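Local coordinates for protein Crov588 (Cafeteriavirus, PDB 6NYR) that is of unknown function but folds as a circular leucine-rich-repeat protein built from FNIP repeats, at residues 234-239 / 256-261. Sequence-based numbering, arbitrary orientation.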
# COMPACT_ATOMS: atom_id res chain seq x y z
N LEU A 234 -2.92 5.90 -24.75
CA LEU A 234 -2.41 4.82 -25.59
C LEU A 234 -1.29 4.10 -24.85
O LEU A 234 -0.27 4.71 -24.53
CB LEU A 234 -1.91 5.36 -26.94
CG LEU A 234 -1.34 4.36 -27.94
CD1 LEU A 234 -2.37 3.31 -28.31
CD2 LEU A 234 -0.85 5.08 -29.19
N GLU A 235 -1.49 2.81 -24.60
CA GLU A 235 -0.50 1.98 -23.91
C GLU A 235 -0.19 0.75 -24.74
O GLU A 235 -1.08 -0.07 -25.00
CB GLU A 235 -1.01 1.56 -22.52
CG GLU A 235 -0.11 0.55 -21.82
CD GLU A 235 -0.65 0.11 -20.47
OE1 GLU A 235 -1.55 0.79 -19.94
OE2 GLU A 235 -0.17 -0.91 -19.94
N PHE A 236 1.07 0.62 -25.16
CA PHE A 236 1.50 -0.55 -25.90
C PHE A 236 1.93 -1.68 -24.96
O PHE A 236 2.17 -1.47 -23.77
CB PHE A 236 2.66 -0.23 -26.86
CG PHE A 236 2.26 0.64 -28.01
CD1 PHE A 236 1.49 0.14 -29.03
CD2 PHE A 236 2.67 1.96 -28.07
CE1 PHE A 236 1.11 0.93 -30.09
CE2 PHE A 236 2.30 2.76 -29.13
CZ PHE A 236 1.52 2.25 -30.14
N GLY A 237 2.04 -2.88 -25.52
CA GLY A 237 2.43 -4.05 -24.77
C GLY A 237 3.90 -4.39 -24.91
O GLY A 237 4.69 -3.66 -25.51
N ARG A 238 4.26 -5.54 -24.35
CA ARG A 238 5.67 -5.92 -24.25
C ARG A 238 6.36 -5.87 -25.61
O ARG A 238 7.42 -5.26 -25.75
CB ARG A 238 5.78 -7.32 -23.64
CG ARG A 238 7.21 -7.75 -23.32
CD ARG A 238 7.28 -9.24 -23.05
NE ARG A 238 8.65 -9.69 -22.80
CZ ARG A 238 9.50 -10.14 -23.72
NH1 ARG A 238 9.14 -10.22 -24.99
NH2 ARG A 238 10.71 -10.52 -23.36
N ASN A 239 5.76 -6.51 -26.61
CA ASN A 239 6.46 -6.80 -27.86
C ASN A 239 6.31 -5.74 -28.94
O ASN A 239 6.98 -5.85 -29.97
CB ASN A 239 5.97 -8.14 -28.43
CG ASN A 239 6.45 -9.33 -27.63
OD1 ASN A 239 7.16 -9.19 -26.64
ND2 ASN A 239 6.04 -10.52 -28.05
N LEU A 256 1.01 8.55 -23.27
CA LEU A 256 1.62 7.58 -24.18
C LEU A 256 2.58 6.71 -23.39
O LEU A 256 3.51 7.22 -22.75
CB LEU A 256 2.37 8.28 -25.32
CG LEU A 256 3.17 7.39 -26.27
CD1 LEU A 256 2.24 6.55 -27.13
CD2 LEU A 256 4.12 8.21 -27.14
N GLU A 257 2.36 5.40 -23.41
CA GLU A 257 3.25 4.46 -22.73
C GLU A 257 3.68 3.37 -23.70
O GLU A 257 2.85 2.71 -24.32
CB GLU A 257 2.57 3.82 -21.51
CG GLU A 257 3.41 2.75 -20.83
CD GLU A 257 2.86 2.34 -19.47
OE1 GLU A 257 1.82 2.89 -19.06
OE2 GLU A 257 3.49 1.49 -18.81
N PHE A 258 5.00 3.19 -23.82
CA PHE A 258 5.55 2.08 -24.58
C PHE A 258 5.83 0.90 -23.65
O PHE A 258 6.02 1.06 -22.45
CB PHE A 258 6.84 2.49 -25.29
CG PHE A 258 6.64 3.52 -26.36
CD1 PHE A 258 6.14 3.17 -27.60
CD2 PHE A 258 6.97 4.84 -26.12
CE1 PHE A 258 5.97 4.12 -28.58
CE2 PHE A 258 6.80 5.80 -27.10
CZ PHE A 258 6.29 5.44 -28.34
N GLY A 259 5.88 -0.29 -24.25
CA GLY A 259 6.21 -1.50 -23.52
C GLY A 259 7.68 -1.83 -23.62
O GLY A 259 8.51 -1.06 -24.11
N ARG A 260 8.01 -3.04 -23.16
CA ARG A 260 9.41 -3.43 -23.01
C ARG A 260 10.22 -3.20 -24.28
O ARG A 260 11.27 -2.56 -24.25
CB ARG A 260 9.48 -4.91 -22.59
CG ARG A 260 10.90 -5.44 -22.48
CD ARG A 260 10.93 -6.82 -21.83
NE ARG A 260 12.30 -7.32 -21.70
CZ ARG A 260 12.98 -7.90 -22.68
NH1 ARG A 260 12.42 -8.07 -23.86
NH2 ARG A 260 14.22 -8.32 -22.47
N ASN A 261 9.73 -3.71 -25.42
CA ASN A 261 10.60 -3.92 -26.57
C ASN A 261 10.67 -2.74 -27.54
O ASN A 261 11.49 -2.78 -28.46
CB ASN A 261 10.13 -5.15 -27.36
CG ASN A 261 10.39 -6.46 -26.62
OD1 ASN A 261 10.97 -6.47 -25.53
ND2 ASN A 261 9.97 -7.56 -27.22
O HOH W 1 6.36 -1.91 -26.91
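Strand ends 234-235 and 256-257 run parallel in exact register: Glu257 N donates to Leu234 O at 2.9 Å, Phe236 N donates to Glu257 O, and the loops that follow stay in step, with Asn261 N bonded to Arg238 O at 2.8 Å. Between these bonds a water bridges the chains, donating to Gly237 O and weakly accepting from Gly259 N, while Gly259 CA sits 3.3 Å from Gly237 O.

Each side chain lies alongside its equivalent one coil on. Inside, Leu234 CD2 touches Leu256 CD1 at 4.0 Å. The near-parallel rings of Phe236 and Phe258 are slid apart and barely overlap; they meet through CD2 of Phe236 and CD1 of Phe258, 3.7 Å apart, and each also stacks on a phenylalanine of its own loop, Phe240 or Phe262. On the other face of the strands, Glu235 and Glu257 stack their carboxylates, OE1 to OE1 4.1 Å; a hydrogen bond between Glu235 OE1 and Tyr233 OH may ease the repulsion.

Farther along, extended Arg238 and Arg260 run side by side, guanidinium planes 8° apart, with Arg260 NH1 over a face of Arg238. The two positive groups would probably repel, but asparagine oxygens give each a partner: Arg238 NH1 donates to OD1 of the next residue, Asn239, at 2.8 Å, nearly in its own guanidinium plane, which helps fix the group's rotation; Arg260 NH1 makes the weaker equivalent bond to Asn261 OD1. The Asn239 and Asn261 amides lie almost parallel without hydrogen-bonding to each other.

Parallel strands stacked one per coil, with leucine and phenylalanine ladders in the core, are typical of a leucine-rich-repeat solenoid, here two successive 22-residue coils of the ring.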